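Local coordinates for protein HTPA Reductase (Selaginella moellendorffii, PDB 5U5N) that probably catalyses the NAD(P)H-dependent reduction of 4-hydroxy-tetrahydrodipicolinate to tetrahydrodipicolinate in lysine biosynthesis, at residues 35-40 / 53-58; 29-34 / 49-54; 74-79 / 97-102. All coordinates share one frame; numbering follows the deposited sequence.

Contact 1 (35-40 / 53-58); sequences SLTGPG and VDVREV. With NAD (nicotinamide-adenine-dinucleotide), chain C.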
loop_
_atom_site.group_PDB
_atom_site.type_symbol
_atom_site.label_atom_id
_atom_site.label_comp_id
_atom_site.label_asym_id
_atom_site.label_seq_id
_atom_site.Cartn_x
_atom_site.Cartn_y
_atom_site.Cartn_z
ATOM N N SER A 35 -21.018 -21.246 -26.392
ATOM C CA SER A 35 -20.082 -21.615 -25.356
ATOM C C SER A 35 -19.729 -23.093 -25.501
ATOM O O SER A 35 -20.449 -23.863 -26.164
ATOM C CB SER A 35 -20.707 -21.336 -23.986
ATOM O OG SER A 35 -19.752 -21.493 -22.934
ATOM N N LEU A 36 -18.600 -23.477 -24.922
ATOM C CA LEU A 36 -18.122 -24.854 -24.936
ATOM C C LEU A 36 -18.123 -25.327 -23.502
ATOM O O LEU A 36 -17.667 -24.595 -22.593
ATOM C CB LEU A 36 -16.731 -24.916 -25.556
ATOM C CG LEU A 36 -16.751 -24.700 -27.065
ATOM C CD1 LEU A 36 -15.380 -24.425 -27.621
ATOM C CD2 LEU A 36 -17.322 -25.928 -27.779
ATOM N N THR A 37 -18.699 -26.500 -23.273
ATOM C CA THR A 37 -18.774 -27.089 -21.942
ATOM C C THR A 37 -17.910 -28.339 -21.967
ATOM O O THR A 37 -17.362 -28.701 -23.022
ATOM C CB THR A 37 -20.238 -27.321 -21.462
ATOM O OG1 THR A 37 -20.238 -27.713 -20.086
ATOM C CG2 THR A 37 -20.981 -28.375 -22.302
ATOM N N GLY A 38 -17.751 -28.966 -20.805
ATOM C CA GLY A 38 -16.696 -29.972 -20.629
ATOM C C GLY A 38 -17.093 -31.350 -21.065
ATOM O O GLY A 38 -18.271 -31.598 -21.330
ATOM N N PRO A 39 -16.118 -32.275 -21.101
ATOM C CA PRO A 39 -16.453 -33.612 -21.600
ATOM C C PRO A 39 -17.412 -34.228 -20.583
ATOM O O PRO A 39 -17.312 -33.938 -19.374
ATOM C CB PRO A 39 -15.100 -34.320 -21.653
ATOM C CG PRO A 39 -14.248 -33.614 -20.618
ATOM C CD PRO A 39 -14.815 -32.249 -20.409
ATOM N N GLY A 40 -18.378 -34.992 -21.072
ATOM C CA GLY A 40 -19.441 -35.498 -20.212
ATOM C C GLY A 40 -20.574 -34.535 -19.824
ATOM O O GLY A 40 -21.495 -34.944 -19.128
ATOM N N VAL A 53 -27.546 -18.332 -24.610
ATOM C CA VAL A 53 -26.287 -18.932 -25.074
ATOM C C VAL A 53 -26.497 -20.409 -25.410
ATOM O O VAL A 53 -26.948 -21.186 -24.576
ATOM C CB VAL A 53 -25.144 -18.805 -24.031
ATOM C CG1 VAL A 53 -23.848 -19.410 -24.550
ATOM C CG2 VAL A 53 -24.902 -17.336 -23.672
ATOM N N ASP A 54 -26.135 -20.758 -26.632
ATOM C CA ASP A 54 -26.098 -22.131 -27.126
ATOM C C ASP A 54 -24.818 -22.817 -26.605
ATOM O O ASP A 54 -23.728 -22.575 -27.102
ATOM C CB ASP A 54 -26.108 -22.061 -28.653
ATOM C CG ASP A 54 -26.302 -23.390 -29.323
ATOM O OD1 ASP A 54 -26.531 -24.413 -28.648
ATOM O OD2 ASP A 54 -26.245 -23.409 -30.580
ATOM N N VAL A 55 -24.963 -23.646 -25.576
ATOM C CA VAL A 55 -23.837 -24.349 -24.981
ATOM C C VAL A 55 -23.634 -25.701 -25.736
ATOM O O VAL A 55 -24.554 -26.522 -25.835
ATOM C CB VAL A 55 -24.067 -24.546 -23.475
ATOM C CG1 VAL A 55 -22.922 -25.326 -22.850
ATOM C CG2 VAL A 55 -24.250 -23.175 -22.794
ATOM N N ARG A 56 -22.433 -25.892 -26.271
ATOM C CA ARG A 56 -22.139 -26.988 -27.160
ATOM C C ARG A 56 -21.095 -27.863 -26.484
ATOM O O ARG A 56 -20.295 -27.393 -25.673
ATOM C CB ARG A 56 -21.626 -26.457 -28.498
ATOM C CG ARG A 56 -22.547 -25.430 -29.158
ATOM C CD ARG A 56 -23.693 -26.088 -29.929
ATOM N NE ARG A 56 -23.237 -26.576 -31.244
ATOM C CZ ARG A 56 -23.115 -25.830 -32.355
ATOM N NH1 ARG A 56 -23.462 -24.540 -32.386
ATOM N NH2 ARG A 56 -22.629 -26.380 -33.457
ATOM N N GLU A 57 -21.116 -29.141 -26.838
ATOM C CA GLU A 57 -20.189 -30.123 -26.293
ATOM C C GLU A 57 -18.808 -29.834 -26.836
ATOM O O GLU A 57 -18.655 -29.341 -27.946
ATOM C CB GLU A 57 -20.626 -31.556 -26.655
ATOM C CG GLU A 57 -21.983 -31.953 -26.072
ATOM C CD GLU A 57 -22.441 -33.353 -26.458
ATOM O OE1 GLU A 57 -21.624 -34.160 -26.976
ATOM O OE2 GLU A 57 -23.636 -33.672 -26.235
ATOM N N VAL A 58 -17.794 -30.136 -26.036
ATOM C CA VAL A 58 -16.421 -29.838 -26.440
ATOM C C VAL A 58 -15.961 -30.671 -27.647
ATOM O O VAL A 58 -15.082 -30.248 -28.378
ATOM C CB VAL A 58 -15.413 -29.948 -25.272
ATOM C CG1 VAL A 58 -15.175 -31.397 -24.846
ATOM C CG2 VAL A 58 -14.123 -29.225 -25.643
HETATM P PA NAD C . -16.748 -25.341 -12.210
HETATM O O1A NAD C . -16.429 -26.783 -11.853
HETATM O O2A NAD C . -17.939 -24.622 -11.609
HETATM O O5B NAD C . -16.884 -25.185 -13.789
HETATM C C5B NAD C . -15.845 -25.524 -14.688
HETATM C C4B NAD C . -16.535 -25.917 -15.988
HETATM O O4B NAD C . -15.589 -26.183 -17.023
HETATM C C3B NAD C . -17.413 -27.160 -15.849
HETATM O O3B NAD C . -18.797 -26.772 -15.918
HETATM C C2B NAD C . -16.946 -28.102 -16.970
HETATM O O2B NAD C . -18.043 -28.820 -17.581
HETATM C C1B NAD C . -16.165 -27.154 -17.902
HETATM N N9A NAD C . -15.108 -27.731 -18.776
HETATM C C8A NAD C . -14.247 -28.725 -18.476
HETATM N N7A NAD C . -13.423 -28.975 -19.519
HETATM C C5A NAD C . -13.741 -28.124 -20.511
HETATM C C6A NAD C . -13.271 -27.866 -21.890
HETATM N N6A NAD C . -12.257 -28.581 -22.422
HETATM N N1A NAD C . -13.870 -26.889 -22.606
HETATM C C2A NAD C . -14.892 -26.163 -22.103
HETATM N N3A NAD C . -15.378 -26.355 -20.853
HETATM C C4A NAD C . -14.851 -27.300 -20.021
HETATM O O3 NAD C . -15.386 -24.506 -11.963
HETATM P PN NAD C . -15.348 -22.963 -11.464
HETATM O O1N NAD C . -15.859 -22.983 -10.042
HETATM O O2N NAD C . -16.023 -22.081 -12.498
HETATM O O5D NAD C . -13.760 -22.697 -11.574
HETATM C C5D NAD C . -13.118 -22.834 -12.837
HETATM C C4D NAD C . -11.609 -22.641 -12.762
HETATM O O4D NAD C . -11.325 -21.255 -12.534
HETATM C C3D NAD C . -10.929 -23.429 -11.634
HETATM O O3D NAD C . -9.685 -24.004 -12.073
HETATM C C2D NAD C . -10.681 -22.385 -10.563
HETATM O O2D NAD C . -9.522 -22.642 -9.768
HETATM C C1D NAD C . -10.460 -21.131 -11.397
HETATM N N1N NAD C . -10.641 -19.846 -10.688
HETATM C C2N NAD C . -9.714 -18.902 -10.932
HETATM C C3N NAD C . -9.767 -17.641 -10.345
HETATM C C7N NAD C . -8.692 -16.610 -10.633
HETATM O O7N NAD C . -8.470 -15.752 -9.794
HETATM N N7N NAD C . -7.977 -16.621 -11.770
HETATM C C4N NAD C . -10.825 -17.375 -9.474
HETATM C C5N NAD C . -11.782 -18.356 -9.222
HETATM C C6N NAD C . -11.670 -19.597 -9.847
#

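Contact 2 (29-34 / 49-54); sequences LRLVPL and GNVEVD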
loop_
_atom_site.group_PDB
_atom_site.type_symbol
_atom_site.label_atom_id
_atom_site.label_comp_id
_atom_site.label_asym_id
_atom_site.label_seq_id
_atom_site.Cartn_x
_atom_site.Cartn_y
_atom_site.Cartn_z
ATOM N N LEU A 29 -20.380 -5.460 -22.524
ATOM C CA LEU A 29 -19.678 -6.231 -23.537
ATOM C C LEU A 29 -20.670 -7.081 -24.286
ATOM O O LEU A 29 -21.668 -7.469 -23.753
ATOM C CB LEU A 29 -18.617 -7.132 -22.919
ATOM C CG LEU A 29 -17.412 -6.341 -22.462
ATOM C CD1 LEU A 29 -16.422 -7.294 -21.812
ATOM C CD2 LEU A 29 -16.763 -5.637 -23.659
ATOM N N ARG A 30 -20.369 -7.338 -25.545
ATOM C CA ARG A 30 -21.119 -8.268 -26.366
ATOM C C ARG A 30 -20.689 -9.744 -26.098
ATOM O O ARG A 30 -19.555 -10.128 -26.354
ATOM C CB ARG A 30 -20.862 -7.923 -27.806
ATOM C CG ARG A 30 -21.722 -8.710 -28.737
ATOM C CD ARG A 30 -21.509 -8.124 -30.077
ATOM N NE ARG A 30 -22.625 -8.421 -30.945
ATOM C CZ ARG A 30 -22.647 -8.076 -32.208
ATOM N NH1 ARG A 30 -21.616 -7.418 -32.752
ATOM N NH2 ARG A 30 -23.709 -8.374 -32.921
ATOM N N LEU A 31 -21.623 -10.535 -25.578
ATOM C CA LEU A 31 -21.444 -11.949 -25.306
ATOM C C LEU A 31 -21.851 -12.771 -26.534
ATOM O O LEU A 31 -23.030 -12.776 -26.944
ATOM C CB LEU A 31 -22.302 -12.379 -24.096
ATOM C CG LEU A 31 -22.224 -13.834 -23.648
ATOM C CD1 LEU A 31 -20.870 -14.156 -23.061
ATOM C CD2 LEU A 31 -23.304 -14.193 -22.664
ATOM N N VAL A 32 -20.884 -13.503 -27.082
ATOM C CA VAL A 32 -21.113 -14.397 -28.216
ATOM C C VAL A 32 -22.059 -15.494 -27.707
ATOM O O VAL A 32 -21.791 -16.082 -26.671
ATOM C CB VAL A 32 -19.767 -14.968 -28.710
ATOM C CG1 VAL A 32 -19.990 -16.056 -29.744
ATOM C CG2 VAL A 32 -18.913 -13.864 -29.303
ATOM N N PRO A 33 -23.199 -15.756 -28.403
ATOM C CA PRO A 33 -24.162 -16.705 -27.852
ATOM C C PRO A 33 -23.815 -18.175 -28.162
ATOM O O PRO A 33 -24.710 -18.986 -28.469
ATOM C CB PRO A 33 -25.453 -16.280 -28.533
ATOM C CG PRO A 33 -24.998 -15.907 -29.893
ATOM C CD PRO A 33 -23.671 -15.227 -29.697
ATOM N N LEU A 34 -22.532 -18.513 -28.055
ATOM C CA LEU A 34 -22.032 -19.890 -28.095
ATOM C C LEU A 34 -21.013 -20.078 -27.007
ATOM O O LEU A 34 -20.271 -19.173 -26.704
ATOM C CB LEU A 34 -21.402 -20.199 -29.448
ATOM C CG LEU A 34 -22.389 -20.300 -30.602
ATOM C CD1 LEU A 34 -21.746 -19.959 -31.912
ATOM C CD2 LEU A 34 -22.956 -21.686 -30.677
ATOM N N GLY A 49 -28.155 -12.938 -18.505
ATOM C CA GLY A 49 -28.869 -11.669 -18.640
ATOM C C GLY A 49 -30.100 -11.910 -19.493
ATOM O O GLY A 49 -30.918 -12.767 -19.153
ATOM N N ASN A 50 -30.199 -11.200 -20.611
ATOM C CA ASN A 50 -31.235 -11.450 -21.634
ATOM C C ASN A 50 -30.632 -12.039 -22.905
ATOM O O ASN A 50 -31.205 -11.903 -23.997
ATOM C CB ASN A 50 -32.002 -10.168 -21.972
ATOM C CG ASN A 50 -33.134 -9.892 -21.001
ATOM O OD1 ASN A 50 -33.757 -10.813 -20.456
ATOM N ND2 ASN A 50 -33.427 -8.603 -20.794
ATOM N N VAL A 51 -29.493 -12.713 -22.776
ATOM C CA VAL A 51 -28.804 -13.334 -23.916
ATOM C C VAL A 51 -28.871 -14.848 -23.757
ATOM O O VAL A 51 -28.482 -15.396 -22.736
ATOM C CB VAL A 51 -27.335 -12.878 -24.024
ATOM C CG1 VAL A 51 -26.604 -13.582 -25.173
ATOM C CG2 VAL A 51 -27.275 -11.358 -24.150
ATOM N N GLU A 52 -29.384 -15.508 -24.784
ATOM C CA GLU A 52 -29.547 -16.944 -24.796
ATOM C C GLU A 52 -28.270 -17.523 -25.382
ATOM O O GLU A 52 -27.928 -17.208 -26.499
ATOM C CB GLU A 52 -30.772 -17.291 -25.632
ATOM C CG GLU A 52 -31.121 -18.781 -25.630
ATOM C CD GLU A 52 -32.084 -19.172 -26.731
ATOM O OE1 GLU A 52 -33.219 -18.617 -26.729
ATOM O OE2 GLU A 52 -31.668 -20.008 -27.584
ATOM N N VAL A 53 -27.546 -18.332 -24.610
ATOM C CA VAL A 53 -26.287 -18.932 -25.074
ATOM C C VAL A 53 -26.497 -20.409 -25.410
ATOM O O VAL A 53 -26.948 -21.186 -24.576
ATOM C CB VAL A 53 -25.144 -18.805 -24.031
ATOM C CG1 VAL A 53 -23.848 -19.410 -24.550
ATOM C CG2 VAL A 53 -24.902 -17.336 -23.672
ATOM N N ASP A 54 -26.135 -20.758 -26.632
ATOM C CA ASP A 54 -26.098 -22.131 -27.126
ATOM C C ASP A 54 -24.818 -22.817 -26.605
ATOM O O ASP A 54 -23.728 -22.575 -27.102
ATOM C CB ASP A 54 -26.108 -22.061 -28.653
ATOM C CG ASP A 54 -26.302 -23.390 -29.323
ATOM O OD1 ASP A 54 -26.531 -24.413 -28.648
ATOM O OD2 ASP A 54 -26.245 -23.409 -30.580
#

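Contact 3 (74-79 / 97-102); sequences NVIVVD and GLPFVM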
loop_
_atom_site.group_PDB
_atom_site.type_symbol
_atom_site.label_atom_id
_atom_site.label_comp_id
_atom_site.label_asym_id
_atom_site.label_seq_id
_atom_site.Cartn_x
_atom_site.Cartn_y
_atom_site.Cartn_z
ATOM N N ASN A 74 -13.629 -10.713 -34.341
ATOM C CA ASN A 74 -12.781 -10.096 -33.328
ATOM C C ASN A 74 -12.927 -10.706 -31.954
ATOM O O ASN A 74 -12.454 -10.111 -30.970
ATOM C CB ASN A 74 -13.076 -8.602 -33.259
ATOM C CG ASN A 74 -12.936 -7.942 -34.595
ATOM O OD1 ASN A 74 -11.992 -8.221 -35.353
ATOM N ND2 ASN A 74 -13.900 -7.079 -34.922
ATOM N N VAL A 75 -13.556 -11.877 -31.869
ATOM C CA VAL A 75 -13.823 -12.518 -30.603
ATOM C C VAL A 75 -12.548 -12.728 -29.781
ATOM O O VAL A 75 -11.484 -13.010 -30.334
ATOM C CB VAL A 75 -14.535 -13.876 -30.779
ATOM C CG1 VAL A 75 -13.629 -14.876 -31.463
ATOM C CG2 VAL A 75 -15.027 -14.399 -29.436
ATOM N N ILE A 76 -12.694 -12.556 -28.469
ATOM C CA ILE A 76 -11.700 -12.934 -27.495
ATOM C C ILE A 76 -12.344 -13.994 -26.663
ATOM O O ILE A 76 -13.465 -13.816 -26.223
ATOM C CB ILE A 76 -11.338 -11.720 -26.580
ATOM C CG1 ILE A 76 -10.532 -10.715 -27.385
ATOM C CG2 ILE A 76 -10.570 -12.191 -25.343
ATOM C CD1 ILE A 76 -10.293 -9.390 -26.704
ATOM N N VAL A 77 -11.627 -15.062 -26.412
ATOM C CA VAL A 77 -12.125 -16.157 -25.595
ATOM C C VAL A 77 -11.711 -15.947 -24.136
ATOM O O VAL A 77 -10.583 -15.587 -23.863
ATOM C CB VAL A 77 -11.591 -17.502 -26.087
ATOM C CG1 VAL A 77 -12.019 -18.625 -25.159
ATOM C CG2 VAL A 77 -12.055 -17.777 -27.518
ATOM N N VAL A 78 -12.651 -16.171 -23.224
ATOM C CA VAL A 78 -12.393 -16.237 -21.809
ATOM C C VAL A 78 -12.564 -17.676 -21.352
ATOM O O VAL A 78 -13.672 -18.238 -21.519
ATOM C CB VAL A 78 -13.400 -15.367 -21.070
ATOM C CG1 VAL A 78 -13.242 -15.537 -19.577
ATOM C CG2 VAL A 78 -13.187 -13.895 -21.450
ATOM N N ASP A 79 -11.483 -18.276 -20.825
ATOM C CA ASP A 79 -11.451 -19.655 -20.381
ATOM C C ASP A 79 -11.444 -19.768 -18.855
ATOM O O ASP A 79 -10.450 -19.426 -18.214
ATOM C CB ASP A 79 -10.234 -20.363 -20.975
ATOM C CG ASP A 79 -10.295 -21.871 -20.840
ATOM O OD1 ASP A 79 -10.125 -22.357 -19.719
ATOM O OD2 ASP A 79 -10.521 -22.598 -21.873
ATOM N N GLY A 97 -5.558 -19.270 -33.759
ATOM C CA GLY A 97 -5.351 -17.834 -33.686
ATOM C C GLY A 97 -6.377 -17.090 -32.845
ATOM O O GLY A 97 -6.626 -15.927 -33.103
ATOM N N LEU A 98 -6.998 -17.745 -31.862
ATOM C CA LEU A 98 -8.024 -17.082 -31.073
ATOM C C LEU A 98 -7.347 -16.394 -29.861
ATOM O O LEU A 98 -6.721 -17.074 -29.026
ATOM C CB LEU A 98 -9.066 -18.058 -30.559
ATOM C CG LEU A 98 -10.106 -18.571 -31.562
ATOM C CD1 LEU A 98 -10.898 -19.698 -30.898
ATOM C CD2 LEU A 98 -11.028 -17.443 -32.058
ATOM N N PRO A 99 -7.483 -15.057 -29.749
ATOM C CA PRO A 99 -6.945 -14.431 -28.525
ATOM C C PRO A 99 -7.711 -14.879 -27.297
ATOM O O PRO A 99 -8.908 -15.058 -27.381
ATOM C CB PRO A 99 -7.124 -12.920 -28.771
ATOM C CG PRO A 99 -8.084 -12.800 -29.891
ATOM C CD PRO A 99 -8.022 -14.070 -30.691
ATOM N N PHE A 100 -7.023 -15.084 -26.175
ATOM C CA PHE A 100 -7.694 -15.578 -24.987
ATOM C C PHE A 100 -7.224 -15.007 -23.652
ATOM O O PHE A 100 -6.068 -14.650 -23.480
ATOM C CB PHE A 100 -7.670 -17.125 -24.934
ATOM C CG PHE A 100 -6.316 -17.729 -24.739
ATOM C CD1 PHE A 100 -5.470 -17.911 -25.802
ATOM C CD2 PHE A 100 -5.900 -18.133 -23.471
ATOM C CE1 PHE A 100 -4.222 -18.467 -25.622
ATOM C CE2 PHE A 100 -4.645 -18.670 -23.266
ATOM C CZ PHE A 100 -3.805 -18.844 -24.349
ATOM N N VAL A 101 -8.162 -14.996 -22.712
ATOM C CA VAL A 101 -7.919 -14.723 -21.329
ATOM C C VAL A 101 -8.147 -16.015 -20.553
ATOM O O VAL A 101 -9.284 -16.472 -20.449
ATOM C CB VAL A 101 -8.877 -13.628 -20.838
ATOM C CG1 VAL A 101 -8.665 -13.369 -19.345
ATOM C CG2 VAL A 101 -8.665 -12.361 -21.658
ATOM N N MET A 102 -7.065 -16.565 -19.992
ATOM C CA MET A 102 -7.072 -17.826 -19.250
ATOM C C MET A 102 -7.070 -17.551 -17.757
ATOM O O MET A 102 -6.048 -17.140 -17.213
ATOM C CB MET A 102 -5.826 -18.656 -19.669
ATOM C CG MET A 102 -5.571 -19.964 -18.924
ATOM S SD MET A 102 -6.827 -21.200 -19.338
ATOM C CE MET A 102 -6.301 -21.663 -20.993
#

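Contact 1 (35-40 / 53-58)
The adenosine end of the NAD site lies at the C-terminal ends of a parallel strand pair, in which Ser35 and Leu36 of strand 34-37 lie beside Val55 and Arg56 of strand 51-57. Three backbone hydrogen bonds join them: Ser35 N to Asp54 O, Arg56 N to Ser35 O (2.8 Å) and Thr37 N to Arg56 O (3.0 Å). On one face of the sheet, Ser35 CB meets Val53 CG1 at 3.7 Å, and Val55 CG1 reaches Thr37 CB at 3.6 Å, these last two side chains crossing at about a right angle. Thr37 holds OG1 anti to its own N (chi1 -172°), where it bonds to Asp11 OD2, itself a hydrogen-bond partner of NAD; CG2 is thereby left to pack on Val55. Ser35 OG is taken up by Val9 O and Cys12 N. From the other face Leu36 swings CD2 over the backbone, 3.7 Å from Glu57 O.

Beyond the strands, Val58 presses CB against Thr37 O at 3.2 Å and brings CG2 to 3.8 Å from N6A of NAD. Pro39 CD touches N7A of NAD at 3.7 Å. Gly38, with no side chain to collide with C8A, donates a weak hydrogen bond from its N to the ribose O2B of NAD.

Helix 61-71 packs on the Leu36 and Arg56 face through Val64, and the bent Arg56 chain forms salt bridges to Glu60 and Glu67. Strand 44-48 runs antiparallel along the far edge of strand 51-57, its Val46 touching Val53 and Val55.

Contact 2 (29-34 / 49-54)
Pro33 and Asp54 supply the one backbone hydrogen bond of this contact, where the loop after helix 15-27 comes alongside strand 51-57 and turns into strand 34-37. Asp54 N donates to Pro33 O at 2.9 Å; the N-H points well at the oxygen (158°), yet it arrives from above the carbonyl plane, 54° out of it. A CA-H...O contact follows, Leu34 CA to Asp54 O at 3.3 Å, marking the start of the parallel pairing.

The apolar part centres on Leu31. With CG anti to the backbone N (chi1 -179°), the side chain reaches across the gap and brings CD2 against two valines, 3.7 Å from Val53 CG2 and 4.2 Å from Val51 CG1. The other branch of Val53, CG1, lies against the carbonyl carbons of Pro33 and Leu34. Pro33 adds its ring carbon CB, 3.3 Å from Glu52 O.

One mixed pair completes the contact: Leu34 and Asp54 extend next to each other in the same direction, and Leu34 CD2 comes to 3.7 Å from Asp54 OD2. That carboxylate oxygen also has a long, weak ion pair with Arg56.

Leu31 and Val53 share Ile48 of strand 44-48, while Val32 and Leu34 lean on Val68 of helix 61-71. Backbone bonds from Arg30 and Val32 to Val7 tie the loop to strand 7-10.

Contact 3 (74-79 / 97-102)
Val77, Val78 and Asp79 pair in parallel with Phe100, Val101 and Met102, the strand segments only 12° apart and joined by three nearly straight hydrogen bonds: Val77 N to Pro99 O (2.9 Å), Val101 N to Val77 O (2.7 Å) and Asp79 N to Val101 O. This is the pairing of a beta-alpha-beta crossover, strand 76-79, helix 86-95, strand 100-102, in the Rossmann-type domain.

Ahead of the strands, Leu98 spreads its methyls over two valines, CD2 at 3.7 Å from Val75 CG1 and CD1 at 4.1 Å from Val77 CG2. The Pro99 ring lays CG against Val75 O at 3.4 Å, and its side chain crosses that of Ile76 at about a right angle. Farther along, on the face shared with Val78, Ile76 CG2 touches Val101 CG2 at 4.2 Å. Phe100 packs only its CB on Val77; chi1 of 67° carries the ring off strand 76-79, toward Tyr93 and Cys94 of helix 86-95.

Asp79 and Met102 extend together on the same face of the sheet, the doubly bent Met102 chain bringing SD to 3.5 Å from Asp79 OD1. The buried carboxylate is held from both ends, OD1 by the hydroxyls of Thr81 and Thr104, OD2 by Tyr93 OH and Asn89 ND2. Putting an alanine here would probably leave those four groups without their shared acceptor and open a gap beside the Met102 sulfur. Because Asn89 is an NAD-binding residue, Asp79 probably serves as a second-shell group that helps to fix the Asn89 amide at the cofactor site.

How the contacts relate
Following the chain, the loop 29-34 and the strand and turn 35-40 are laid down first, and strand 51-57 then returns past both. Contact 2 closes on 49-54 and contact 1 on 53-58, so the two loops cross, neither enclosing the other, and share Val53 and Asp54, with strand 44-48 within each. Arg56 of contact 1 also packs on Leu34 of contact 2. Contact 3 follows in series after helix 61-71 and closes the crossover over helix 86-95. It belongs to the five-stranded parallel sheet, whereas contacts 1 and 2 join strands 34-37 and 51-57, neighbours in the three-stranded one; Val32 against Val75 bridges contacts 2 and 3, while contacts 1 and 3 do not touch.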